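Local coordinates for protein 5'-tyrosyl-DNA phosphodiesterase (Caenorhabditis elegans, PDB 4FVA) that belongs to the endonuclease/exonuclease/phosphatase family, with a DNase I-like fold that carries a magnesium ion, at residues V40-D46 with L64-Y68; Y79-V85 with L122-H126. All coordinates share one frame; numbering follows the deposited sequence.

Contact 1 (V40-D46 with L64-Y68); sequences VKNVNPD and LQSLY. With EDO (1,2-ethanediol), chain H.
Tyr68 reaches across to 40-46 with its ring end, and its OH donates a 2.7 Å hydrogen bond to Pro45 O, in the carbonyl plane at a C=O...donor angle of 148°. CG stands anti to the carbonyl carbon (chi1 -65°), which sends the ring from the loop to the end of helix 29-43. Pro45 O and Asp46 O both lie at the ring edge, and the Pro45 side chain runs across the Tyr68 side chain at about a right angle, with Pro45 CD 3.4 Å from Tyr68 OH. A water 3.0 Å from Tyr68 OH donates to that hydroxyl and to Asn44 OD1, so the phenol oxygen takes part in two bonds. The Asn44 amide is turned 75° from the ring plane. Obliquely to the ring, Val40 CG1 approaches Tyr68 CE2 at 3.9 Å and also meets Leu64 CD1. Farther out, the aliphatic part of Lys41 lies against Leu64 CD2. An ethanediol molecule donates from O1 to Leu67 O. Asn44, just past the helix, takes positive phi, and Asp46 OD2 accepts from Ser15 N. A tyrosine hydroxyl thus ties the helix-to-strand turn before strand 47-53 to the loop that leads toward the sheet's outer strand in this DNase I-like fold.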
# COMPACT_ATOMS: atom_id res chain seq x y z
N VAL A 40 -7.53 -5.19 10.04
CA VAL A 40 -6.32 -5.94 9.73
C VAL A 40 -6.37 -7.36 10.33
O VAL A 40 -6.11 -8.34 9.65
CB VAL A 40 -5.03 -5.21 10.25
CG1 VAL A 40 -3.79 -6.12 10.11
CG2 VAL A 40 -4.82 -3.90 9.51
N LYS A 41 -6.76 -7.45 11.60
CA LYS A 41 -6.84 -8.76 12.27
C LYS A 41 -7.90 -9.66 11.63
O LYS A 41 -7.79 -10.88 11.70
CB LYS A 41 -7.14 -8.58 13.76
CG LYS A 41 -5.98 -8.00 14.59
CD LYS A 41 -6.48 -7.76 16.00
CE LYS A 41 -5.85 -6.54 16.63
NZ LYS A 41 -6.25 -6.45 18.07
N ASN A 42 -8.93 -9.06 11.04
CA ASN A 42 -9.98 -9.84 10.37
C ASN A 42 -9.67 -10.25 8.92
O ASN A 42 -10.03 -11.34 8.48
CB ASN A 42 -11.33 -9.14 10.46
CG ASN A 42 -11.96 -9.30 11.83
OD1 ASN A 42 -12.69 -10.28 12.09
ND2 ASN A 42 -11.67 -8.36 12.73
N VAL A 43 -9.02 -9.35 8.18
CA VAL A 43 -8.57 -9.68 6.83
C VAL A 43 -7.34 -10.55 6.93
O VAL A 43 -7.12 -11.40 6.07
CB VAL A 43 -8.25 -8.40 6.02
CG1 VAL A 43 -7.67 -8.77 4.66
CG2 VAL A 43 -9.51 -7.54 5.85
N ASN A 44 -6.51 -10.30 7.95
CA ASN A 44 -5.36 -11.15 8.23
C ASN A 44 -4.41 -11.31 7.05
O ASN A 44 -4.07 -12.43 6.68
CB ASN A 44 -5.85 -12.53 8.73
CG ASN A 44 -4.78 -13.29 9.52
OD1 ASN A 44 -3.87 -12.71 10.11
ND2 ASN A 44 -4.91 -14.62 9.53
N PRO A 45 -3.96 -10.19 6.45
CA PRO A 45 -3.07 -10.26 5.29
C PRO A 45 -1.68 -10.74 5.70
O PRO A 45 -1.31 -10.52 6.87
CB PRO A 45 -3.00 -8.80 4.83
CG PRO A 45 -3.21 -8.00 6.11
CD PRO A 45 -4.19 -8.80 6.91
N ASP A 46 -0.94 -11.39 4.79
CA ASP A 46 0.42 -11.80 5.11
C ASP A 46 1.34 -10.60 5.18
O ASP A 46 2.28 -10.55 5.98
CB ASP A 46 0.96 -12.77 4.06
CG ASP A 46 0.16 -14.06 3.99
OD1 ASP A 46 -0.03 -14.70 5.05
OD2 ASP A 46 -0.29 -14.43 2.88
N LEU A 64 -0.01 -4.29 16.81
CA LEU A 64 -0.01 -5.39 15.83
C LEU A 64 1.32 -6.14 15.82
O LEU A 64 1.44 -7.20 15.18
CB LEU A 64 -0.35 -4.88 14.43
CG LEU A 64 -1.78 -4.38 14.20
CD1 LEU A 64 -1.91 -3.67 12.86
CD2 LEU A 64 -2.76 -5.55 14.29
N GLN A 65 2.31 -5.62 16.55
CA GLN A 65 3.63 -6.26 16.59
C GLN A 65 3.57 -7.64 17.25
O GLN A 65 4.52 -8.42 17.15
CB GLN A 65 4.66 -5.37 17.29
CG GLN A 65 4.47 -5.21 18.80
CD GLN A 65 5.52 -4.30 19.43
OE1 GLN A 65 5.41 -3.08 19.36
NE2 GLN A 65 6.54 -4.90 20.04
N SER A 66 2.46 -7.95 17.89
CA SER A 66 2.31 -9.28 18.45
C SER A 66 2.07 -10.28 17.32
O SER A 66 2.24 -11.49 17.50
CB SER A 66 1.17 -9.34 19.48
OG SER A 66 -0.09 -9.16 18.88
N LEU A 67 1.65 -9.78 16.16
CA LEU A 67 1.32 -10.63 15.00
C LEU A 67 2.27 -10.44 13.81
O LEU A 67 2.38 -11.32 12.94
CB LEU A 67 -0.12 -10.34 14.54
CG LEU A 67 -1.32 -10.95 15.26
CD1 LEU A 67 -1.17 -10.84 16.77
CD2 LEU A 67 -2.62 -10.29 14.79
N TYR A 68 2.91 -9.27 13.76
CA TYR A 68 3.73 -8.86 12.62
C TYR A 68 5.07 -8.30 13.06
O TYR A 68 5.20 -7.79 14.17
CB TYR A 68 3.01 -7.75 11.83
CG TYR A 68 1.72 -8.17 11.16
CD1 TYR A 68 1.74 -8.74 9.89
CD2 TYR A 68 0.49 -7.96 11.77
CE1 TYR A 68 0.57 -9.11 9.26
CE2 TYR A 68 -0.70 -8.34 11.13
CZ TYR A 68 -0.64 -8.91 9.88
OH TYR A 68 -1.78 -9.29 9.23
C1 EDO H . -0.34 -12.83 10.53
O1 EDO H . 0.39 -12.88 11.75
C2 EDO H . 0.54 -13.35 9.40
O2 EDO H . 1.56 -14.20 9.95
O HOH W 1 -3.65 -10.35 11.37

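Contact 2 (Y79-V85 with L122-H126); sequences YYTAILV and LLNTH
Leu122 CD1 packs against Val85 CG1 at 3.5 Å and against Ile83 CG2 at 3.8 Å, crossing both side chains obliquely to form the apolar end of the interface. Next along, Ile83 and Asn124 lie alongside each other, pointing opposite ways, with Ile83 CG1 and CD1 against Asn124 CB. The polar middle belongs to Asn124. Its CG is anti to the backbone N (chi1 -178°), carrying the amide to the far strand, where ND2 lies 3.0 Å from Ala82 O and 3.6 Å from Thr81 CB. The amide is held by bonds from strand 47-53: ND2 donates to Leu50 O, and OD1 accepts from Gln51 NE2. Water also bridges the strands: one molecule donates to Thr81 OG1 at 2.7 Å and to Asn124 O, while Thr81 OG1 has a further partner in Gln109. At the other end the Tyr79 and His126 side chains cross at about a right angle, His126 ND1 near the Tyr79 ring plane, 4.1 Å from Tyr79 CE2. A second water sits in the His126 ring plane, 2.8 Å from ND1. His126 NE2 is hydrogen-bonded to a malonate ion, probably from the crystallisation liquor, and Tyr79 OH pairs with Arg106. The strands run at 155° with axes 7.5 Å apart, facing each other from the two sheets of the DNase I-like sandwich, and the interface ends near the magnesium ion.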
# COMPACT_ATOMS: atom_id res chain seq x y z
N TYR A 79 4.40 12.57 9.04
CA TYR A 79 3.72 11.32 8.67
C TYR A 79 4.66 10.45 7.84
O TYR A 79 5.66 10.93 7.32
CB TYR A 79 2.39 11.60 7.96
CG TYR A 79 2.53 12.40 6.68
CD1 TYR A 79 2.85 13.75 6.72
CD2 TYR A 79 2.31 11.81 5.45
CE1 TYR A 79 2.96 14.49 5.55
CE2 TYR A 79 2.43 12.53 4.27
CZ TYR A 79 2.75 13.88 4.33
OH TYR A 79 2.85 14.60 3.16
N TYR A 80 4.36 9.15 7.75
CA TYR A 80 5.33 8.23 7.17
C TYR A 80 4.61 6.94 6.76
O TYR A 80 3.38 6.85 6.84
CB TYR A 80 6.47 7.96 8.16
CG TYR A 80 5.99 7.70 9.59
CD1 TYR A 80 5.67 6.42 10.03
CD2 TYR A 80 5.85 8.76 10.49
CE1 TYR A 80 5.21 6.19 11.33
CE2 TYR A 80 5.40 8.54 11.79
CZ TYR A 80 5.08 7.26 12.20
OH TYR A 80 4.63 7.05 13.50
N THR A 81 5.36 5.96 6.26
CA THR A 81 4.73 4.72 5.84
C THR A 81 5.18 3.55 6.72
O THR A 81 6.10 3.70 7.53
CB THR A 81 5.03 4.40 4.36
OG1 THR A 81 6.43 4.22 4.18
CG2 THR A 81 4.55 5.55 3.47
N ALA A 82 4.54 2.40 6.56
CA ALA A 82 4.95 1.23 7.31
C ALA A 82 4.78 -0.02 6.44
O ALA A 82 3.89 -0.07 5.58
CB ALA A 82 4.15 1.09 8.61
N ILE A 83 5.63 -1.01 6.68
CA ILE A 83 5.45 -2.32 6.08
C ILE A 83 5.40 -3.32 7.23
O ILE A 83 6.31 -3.34 8.07
CB ILE A 83 6.60 -2.67 5.11
CG1 ILE A 83 6.70 -1.62 3.99
CG2 ILE A 83 6.42 -4.10 4.51
CD1 ILE A 83 7.83 -1.87 3.01
N LEU A 84 4.33 -4.10 7.29
CA LEU A 84 4.21 -5.14 8.32
C LEU A 84 4.26 -6.49 7.64
O LEU A 84 3.55 -6.71 6.64
CB LEU A 84 2.90 -5.00 9.11
CG LEU A 84 2.70 -3.76 10.00
CD1 LEU A 84 2.40 -2.50 9.16
CD2 LEU A 84 1.58 -4.01 11.01
N VAL A 85 5.07 -7.39 8.18
CA VAL A 85 5.20 -8.73 7.64
C VAL A 85 5.06 -9.81 8.71
O VAL A 85 5.32 -9.57 9.89
CB VAL A 85 6.54 -8.94 6.90
CG1 VAL A 85 6.66 -8.00 5.67
CG2 VAL A 85 7.70 -8.74 7.88
N LEU A 122 9.61 -5.91 -1.18
CA LEU A 122 8.41 -5.14 -0.88
C LEU A 122 8.76 -3.68 -1.03
O LEU A 122 9.67 -3.20 -0.34
CB LEU A 122 7.93 -5.42 0.55
CG LEU A 122 7.65 -6.89 0.89
CD1 LEU A 122 7.17 -7.08 2.33
CD2 LEU A 122 6.65 -7.44 -0.11
N LEU A 123 8.06 -2.98 -1.92
CA LEU A 123 8.29 -1.56 -2.15
C LEU A 123 7.00 -0.77 -1.92
O LEU A 123 6.03 -0.92 -2.67
CB LEU A 123 8.82 -1.32 -3.56
CG LEU A 123 10.16 -1.99 -3.93
CD1 LEU A 123 9.97 -3.45 -4.34
CD2 LEU A 123 10.86 -1.20 -5.02
N ASN A 124 7.01 0.06 -0.88
CA ASN A 124 5.84 0.81 -0.44
C ASN A 124 6.11 2.30 -0.55
O ASN A 124 7.16 2.79 -0.08
CB ASN A 124 5.52 0.42 1.02
CG ASN A 124 4.28 1.11 1.57
OD1 ASN A 124 3.42 1.56 0.82
ND2 ASN A 124 4.20 1.21 2.91
N THR A 125 5.18 3.03 -1.16
CA THR A 125 5.37 4.46 -1.33
C THR A 125 4.07 5.22 -1.22
O THR A 125 2.99 4.64 -1.32
CB THR A 125 6.06 4.81 -2.67
OG1 THR A 125 6.47 6.19 -2.66
CG2 THR A 125 5.08 4.59 -3.84
N HIS A 126 4.19 6.51 -1.00
CA HIS A 126 3.06 7.42 -1.01
C HIS A 126 3.48 8.56 -1.94
O HIS A 126 4.15 9.49 -1.49
CB HIS A 126 2.81 7.96 0.40
CG HIS A 126 1.64 8.88 0.52
ND1 HIS A 126 1.36 9.58 1.67
CD2 HIS A 126 0.69 9.23 -0.39
CE1 HIS A 126 0.28 10.33 1.47
NE2 HIS A 126 -0.15 10.13 0.24
O HOH W 2 2.67 8.64 3.99
O HOH W 3 7.26 5.12 1.74

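In the fold
Both contacts involve the six-stranded sheet, from different sides. Contact 2 is wholly buried, about 7 Å from the chain centre to its own centre, and joins strand 80-86 to strand 118-126 of the other sheet. Contact 1, with its centre about 15 Å from that of the chain, is partly exposed and fastens a helix end to the loop leading into strand 68-72. They meet where Leu64 and Tyr68 pack on Leu84, which points away from the sheet interface of contact 2. Both use water and aliphatic packing; contact 1 adds a direct tyrosine-to-carbonyl hydrogen bond, contact 2 an amide held by strand 47-53.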